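3-phosphoshikimate 1-carboxyvinyltransferase (Streptomyces sviceus, PDB 7M0O) probably transfers the enolpyruvyl group of phosphoenolpyruvate to the 5-hydroxyl of shikimate-3-phosphate, a step on the way to chorismate. Local coordinates at residues T36-Y48 against W57-A69. Sequence-based numbering, arbitrary orientation.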
loop_
_atom_site.group_PDB
_atom_site.type_symbol
_atom_site.label_atom_id
_atom_site.label_comp_id
_atom_site.label_asym_id
_atom_site.label_seq_id
_atom_site.Cartn_x
_atom_site.Cartn_y
_atom_site.Cartn_z
ATOM N N THR A 36 -9.189 4.192 8.044
ATOM C CA THR A 36 -8.638 3.683 9.302
ATOM C C THR A 36 -9.364 4.254 10.513
ATOM O O THR A 36 -9.454 3.585 11.553
ATOM C CB THR A 36 -7.141 3.972 9.395
ATOM O OG1 THR A 36 -6.930 5.373 9.612
ATOM C CG2 THR A 36 -6.447 3.549 8.129
ATOM N N GLU A 37 -9.894 5.479 10.409
ATOM C CA GLU A 37 -10.702 6.011 11.502
ATOM C C GLU A 37 -11.967 5.181 11.701
ATOM O O GLU A 37 -12.333 4.861 12.836
ATOM C CB GLU A 37 -11.046 7.482 11.241
ATOM C CG GLU A 37 -11.792 8.170 12.388
ATOM C CD GLU A 37 -10.876 8.529 13.553
ATOM O OE1 GLU A 37 -9.638 8.590 13.342
ATOM O OE2 GLU A 37 -11.399 8.765 14.675
ATOM N N GLY A 38 -12.642 4.821 10.606
ATOM C CA GLY A 38 -13.815 3.971 10.717
ATOM C C GLY A 38 -13.494 2.580 11.244
ATOM O O GLY A 38 -14.299 1.995 11.983
ATOM N N PHE A 39 -12.324 2.043 10.883
ATOM C CA PHE A 39 -11.866 0.762 11.433
ATOM C C PHE A 39 -11.742 0.846 12.949
ATOM O O PHE A 39 -12.286 0.005 13.682
ATOM C CB PHE A 39 -10.520 0.381 10.797
ATOM C CG PHE A 39 -10.174 -1.108 10.843
ATOM C CD1 PHE A 39 -9.716 -1.745 9.704
ATOM C CD2 PHE A 39 -10.224 -1.825 12.027
ATOM C CE1 PHE A 39 -9.349 -3.096 9.735
ATOM C CE2 PHE A 39 -9.872 -3.173 12.069
ATOM C CZ PHE A 39 -9.432 -3.804 10.924
ATOM N N ALA A 40 -11.011 1.855 13.434
ATOM C CA ALA A 40 -10.891 2.074 14.871
ATOM C C ALA A 40 -12.255 2.231 15.527
ATOM O O ALA A 40 -12.508 1.649 16.586
ATOM C CB ALA A 40 -10.022 3.307 15.139
ATOM N N GLU A 41 -13.144 3.043 14.927
ATOM C CA GLU A 41 -14.485 3.217 15.486
ATOM C C GLU A 41 -15.247 1.896 15.538
ATOM O O GLU A 41 -15.980 1.628 16.497
ATOM C CB GLU A 41 -15.295 4.228 14.667
ATOM C CG GLU A 41 -14.739 5.659 14.610
ATOM C CD GLU A 41 -15.541 6.560 13.660
ATOM O OE1 GLU A 41 -16.707 6.225 13.354
ATOM O OE2 GLU A 41 -15.003 7.598 13.205
ATOM N N GLY A 42 -15.123 1.083 14.487
ATOM C CA GLY A 42 -15.798 -0.203 14.470
ATOM C C GLY A 42 -15.274 -1.125 15.547
ATOM O O GLY A 42 -16.046 -1.832 16.198
ATOM N N LEU A 43 -13.954 -1.124 15.753
ATOM C CA LEU A 43 -13.366 -1.914 16.834
ATOM C C LEU A 43 -13.924 -1.501 18.187
ATOM O O LEU A 43 -14.211 -2.349 19.037
ATOM C CB LEU A 43 -11.844 -1.758 16.824
ATOM C CG LEU A 43 -11.101 -2.495 15.706
ATOM C CD1 LEU A 43 -9.618 -2.218 15.813
ATOM C CD2 LEU A 43 -11.372 -4.015 15.802
ATOM N N VAL A 44 -14.070 -0.198 18.419
ATOM C CA VAL A 44 -14.598 0.235 19.704
ATOM C C VAL A 44 -16.043 -0.213 19.859
ATOM O O VAL A 44 -16.448 -0.663 20.934
ATOM C CB VAL A 44 -14.439 1.758 19.861
ATOM C CG1 VAL A 44 -15.186 2.226 21.089
ATOM C CG2 VAL A 44 -12.957 2.101 19.971
ATOM N N ARG A 45 -16.828 -0.143 18.779
ATOM C CA ARG A 45 -18.211 -0.601 18.836
ATOM C C ARG A 45 -18.293 -2.088 19.156
ATOM O O ARG A 45 -19.213 -2.531 19.861
ATOM C CB ARG A 45 -18.915 -0.287 17.513
ATOM C CG ARG A 45 -20.413 -0.430 17.586
ATOM C CD ARG A 45 -21.099 0.564 16.680
ATOM N NE ARG A 45 -20.939 1.945 17.119
ATOM C CZ ARG A 45 -21.812 2.595 17.884
ATOM N NH1 ARG A 45 -22.915 1.984 18.308
ATOM N NH2 ARG A 45 -21.578 3.856 18.226
ATOM N N LEU A 46 -17.331 -2.868 18.668
ATOM C CA LEU A 46 -17.278 -4.304 18.934
ATOM C C LEU A 46 -16.719 -4.630 20.311
ATOM O O LEU A 46 -16.650 -5.811 20.669
ATOM C CB LEU A 46 -16.453 -5.004 17.843
ATOM C CG LEU A 46 -17.106 -5.088 16.447
ATOM C CD1 LEU A 46 -16.099 -5.510 15.379
ATOM C CD2 LEU A 46 -18.340 -6.013 16.443
ATOM N N GLY A 47 -16.319 -3.629 21.091
ATOM C CA GLY A 47 -15.848 -3.866 22.438
ATOM C C GLY A 47 -14.356 -4.014 22.599
ATOM O O GLY A 47 -13.910 -4.496 23.648
ATOM N N TYR A 48 -13.570 -3.652 21.593
ATOM C CA TYR A 48 -12.128 -3.588 21.750
ATOM C C TYR A 48 -11.723 -2.250 22.361
ATOM O O TYR A 48 -12.364 -1.221 22.139
ATOM C CB TYR A 48 -11.418 -3.759 20.402
ATOM C CG TYR A 48 -11.622 -5.077 19.666
ATOM C CD1 TYR A 48 -12.827 -5.372 19.038
ATOM C CD2 TYR A 48 -10.582 -5.985 19.536
ATOM C CE1 TYR A 48 -13.011 -6.555 18.335
ATOM C CE2 TYR A 48 -10.752 -7.180 18.836
ATOM C CZ TYR A 48 -11.974 -7.457 18.237
ATOM O OH TYR A 48 -12.173 -8.624 17.526
ATOM N N TRP A 57 -1.085 4.163 18.004
ATOM C CA TRP A 57 -2.355 3.569 18.406
ATOM C C TRP A 57 -2.078 2.340 19.261
ATOM O O TRP A 57 -1.162 1.560 18.971
ATOM C CB TRP A 57 -3.211 3.163 17.201
ATOM C CG TRP A 57 -3.658 4.311 16.339
ATOM C CD1 TRP A 57 -3.197 5.601 16.371
ATOM C CD2 TRP A 57 -4.626 4.259 15.285
ATOM N NE1 TRP A 57 -3.834 6.355 15.414
ATOM C CE2 TRP A 57 -4.715 5.551 14.732
ATOM C CE3 TRP A 57 -5.433 3.245 14.763
ATOM C CZ2 TRP A 57 -5.587 5.856 13.685
ATOM C CZ3 TRP A 57 -6.291 3.549 13.722
ATOM C CH2 TRP A 57 -6.361 4.841 13.196
ATOM N N GLN A 58 -2.879 2.168 20.308
ATOM C CA GLN A 58 -2.735 1.074 21.257
ATOM C C GLN A 58 -4.003 0.230 21.223
ATOM O O GLN A 58 -5.105 0.766 21.380
ATOM C CB GLN A 58 -2.500 1.643 22.652
ATOM C CG GLN A 58 -2.016 0.680 23.673
ATOM C CD GLN A 58 -1.022 1.326 24.605
ATOM O OE1 GLN A 58 0.130 1.546 24.242
ATOM N NE2 GLN A 58 -1.472 1.667 25.804
ATOM N N VAL A 59 -3.862 -1.079 20.985
ATOM C CA VAL A 59 -5.018 -1.972 20.854
ATOM C C VAL A 59 -4.836 -3.160 21.789
ATOM O O VAL A 59 -3.837 -3.877 21.691
ATOM C CB VAL A 59 -5.218 -2.470 19.410
ATOM C CG1 VAL A 59 -6.496 -3.322 19.304
ATOM C CG2 VAL A 59 -5.248 -1.297 18.409
ATOM N N ASP A 60 -5.805 -3.381 22.676
ATOM C CA ASP A 60 -5.835 -4.589 23.500
ATOM C C ASP A 60 -6.377 -5.728 22.652
ATOM O O ASP A 60 -7.557 -5.723 22.282
ATOM C CB ASP A 60 -6.714 -4.387 24.727
ATOM C CG ASP A 60 -6.017 -3.631 25.821
ATOM O OD1 ASP A 60 -5.163 -2.774 25.505
ATOM O OD2 ASP A 60 -6.337 -3.889 27.001
ATOM N N GLY A 61 -5.531 -6.704 22.336
ATOM C CA GLY A 61 -5.960 -7.768 21.448
ATOM C C GLY A 61 -6.997 -8.662 22.104
ATOM O O GLY A 61 -7.026 -8.828 23.322
ATOM N N ARG A 62 -7.867 -9.236 21.273
ATOM C CA ARG A 62 -8.906 -10.159 21.726
ATOM C C ARG A 62 -8.798 -11.435 20.908
ATOM O O ARG A 62 -9.388 -11.548 19.824
ATOM C CB ARG A 62 -10.298 -9.539 21.631
ATOM C CG ARG A 62 -10.446 -8.290 22.486
ATOM C CD ARG A 62 -11.892 -7.837 22.587
ATOM N NE ARG A 62 -12.711 -8.865 23.237
ATOM C CZ ARG A 62 -12.826 -9.006 24.558
ATOM N NH1 ARG A 62 -12.201 -8.170 25.389
ATOM N NH2 ARG A 62 -13.571 -9.979 25.053
ATOM N N PRO A 63 -8.054 -12.427 21.404
ATOM C CA PRO A 63 -7.880 -13.674 20.647
ATOM C C PRO A 63 -9.181 -14.395 20.323
ATOM O O PRO A 63 -9.204 -15.160 19.353
ATOM C CB PRO A 63 -6.976 -14.516 21.565
ATOM C CG PRO A 63 -6.249 -13.520 22.400
ATOM C CD PRO A 63 -7.228 -12.395 22.626
ATOM N N GLN A 64 -10.269 -14.173 21.077
ATOM C CA GLN A 64 -11.544 -14.819 20.773
ATOM C C GLN A 64 -12.570 -13.846 20.192
ATOM O O GLN A 64 -13.764 -14.140 20.195
ATOM C CB GLN A 64 -12.123 -15.521 22.005
ATOM C CG GLN A 64 -11.374 -16.781 22.442
ATOM C CD GLN A 64 -11.189 -17.781 21.332
ATOM O OE1 GLN A 64 -12.124 -18.099 20.586
ATOM N NE2 GLN A 64 -9.971 -18.286 21.208
ATOM N N GLY A 65 -12.131 -12.693 19.687
ATOM C CA GLY A 65 -13.013 -11.845 18.918
ATOM C C GLY A 65 -13.728 -10.780 19.726
ATOM O O GLY A 65 -13.386 -10.505 20.874
ATOM N N PRO A 66 -14.730 -10.144 19.113
ATOM C CA PRO A 66 -15.411 -9.013 19.755
ATOM C C PRO A 66 -15.929 -9.341 21.149
ATOM O O PRO A 66 -16.416 -10.442 21.410
ATOM C CB PRO A 66 -16.564 -8.712 18.795
ATOM C CG PRO A 66 -16.028 -9.135 17.447
ATOM C CD PRO A 66 -15.231 -10.392 17.749
ATOM N N ALA A 67 -15.847 -8.349 22.041
ATOM C CA ALA A 67 -16.329 -8.530 23.407
ATOM C C ALA A 67 -17.851 -8.608 23.454
ATOM O O ALA A 67 -18.418 -9.494 24.109
ATOM C CB ALA A 67 -15.819 -7.394 24.296
ATOM N N VAL A 68 -18.535 -7.695 22.755
ATOM C CA VAL A 68 -19.988 -7.606 22.862
ATOM C C VAL A 68 -20.646 -8.843 22.258
ATOM O O VAL A 68 -20.104 -9.497 21.363
ATOM C CB VAL A 68 -20.513 -6.326 22.190
ATOM C CG1 VAL A 68 -19.938 -5.093 22.877
ATOM C CG2 VAL A 68 -20.178 -6.310 20.705
ATOM N N ALA A 69 -21.840 -9.166 22.756
ATOM C CA ALA A 69 -22.586 -10.300 22.233
ATOM C C ALA A 69 -23.387 -9.952 20.983
ATOM O O ALA A 69 -23.751 -10.852 20.229
ATOM C CB ALA A 69 -23.524 -10.850 23.311
HETATM O O HOH W 1 -10.205 -10.301 17.387
#
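Tyr48 and Arg62 meet where the Schellman motif ending helix 34-45 faces the type I turn Arg62-Gly65, in the chain leaving strand 56-60 of a mixed four-stranded sheet of this EPSP synthase. The phenol ring shows how one aromatic can fill the space between two such elements. The aliphatic part of Arg62 crosses one face, with CD 4.0 Å from the ring centroid in a CH-pi contact, while CD2 of Leu43 lies over the opposite face. Beyond the ring, in its plane, a water sits 2.6 Å from OH of Tyr48 and donates to O of Arg62. Replacing Tyr48 by an alanine is likely to open a gap between Arg62 and Leu43 and cost this water its phenolic partner. Leu46 runs alongside the Pro66 ring, the two CB atoms 3.8 Å apart. Gly47, at positive phi, gives Ala67 room that a side chain would take, and O of Leu46 receives two weak hydrogen bonds, from N of Ala67 and N of Val68. At the other end, Trp57 crosses Thr36 at about a right angle, its CZ3 4.0 Å from CB of Ala40; OG1 of Thr36 is hydrogen-bonded to O of Leu31 and N of Ser33. Arg62 bends at chi3 (62°), turning its guanidinium nearly perpendicular to the Tyr48 ring; CB of Ala67 rests over the centre of one guanidinium face, and NE donates to O of Gly65 at 3.0 Å, in the carbonyl plane.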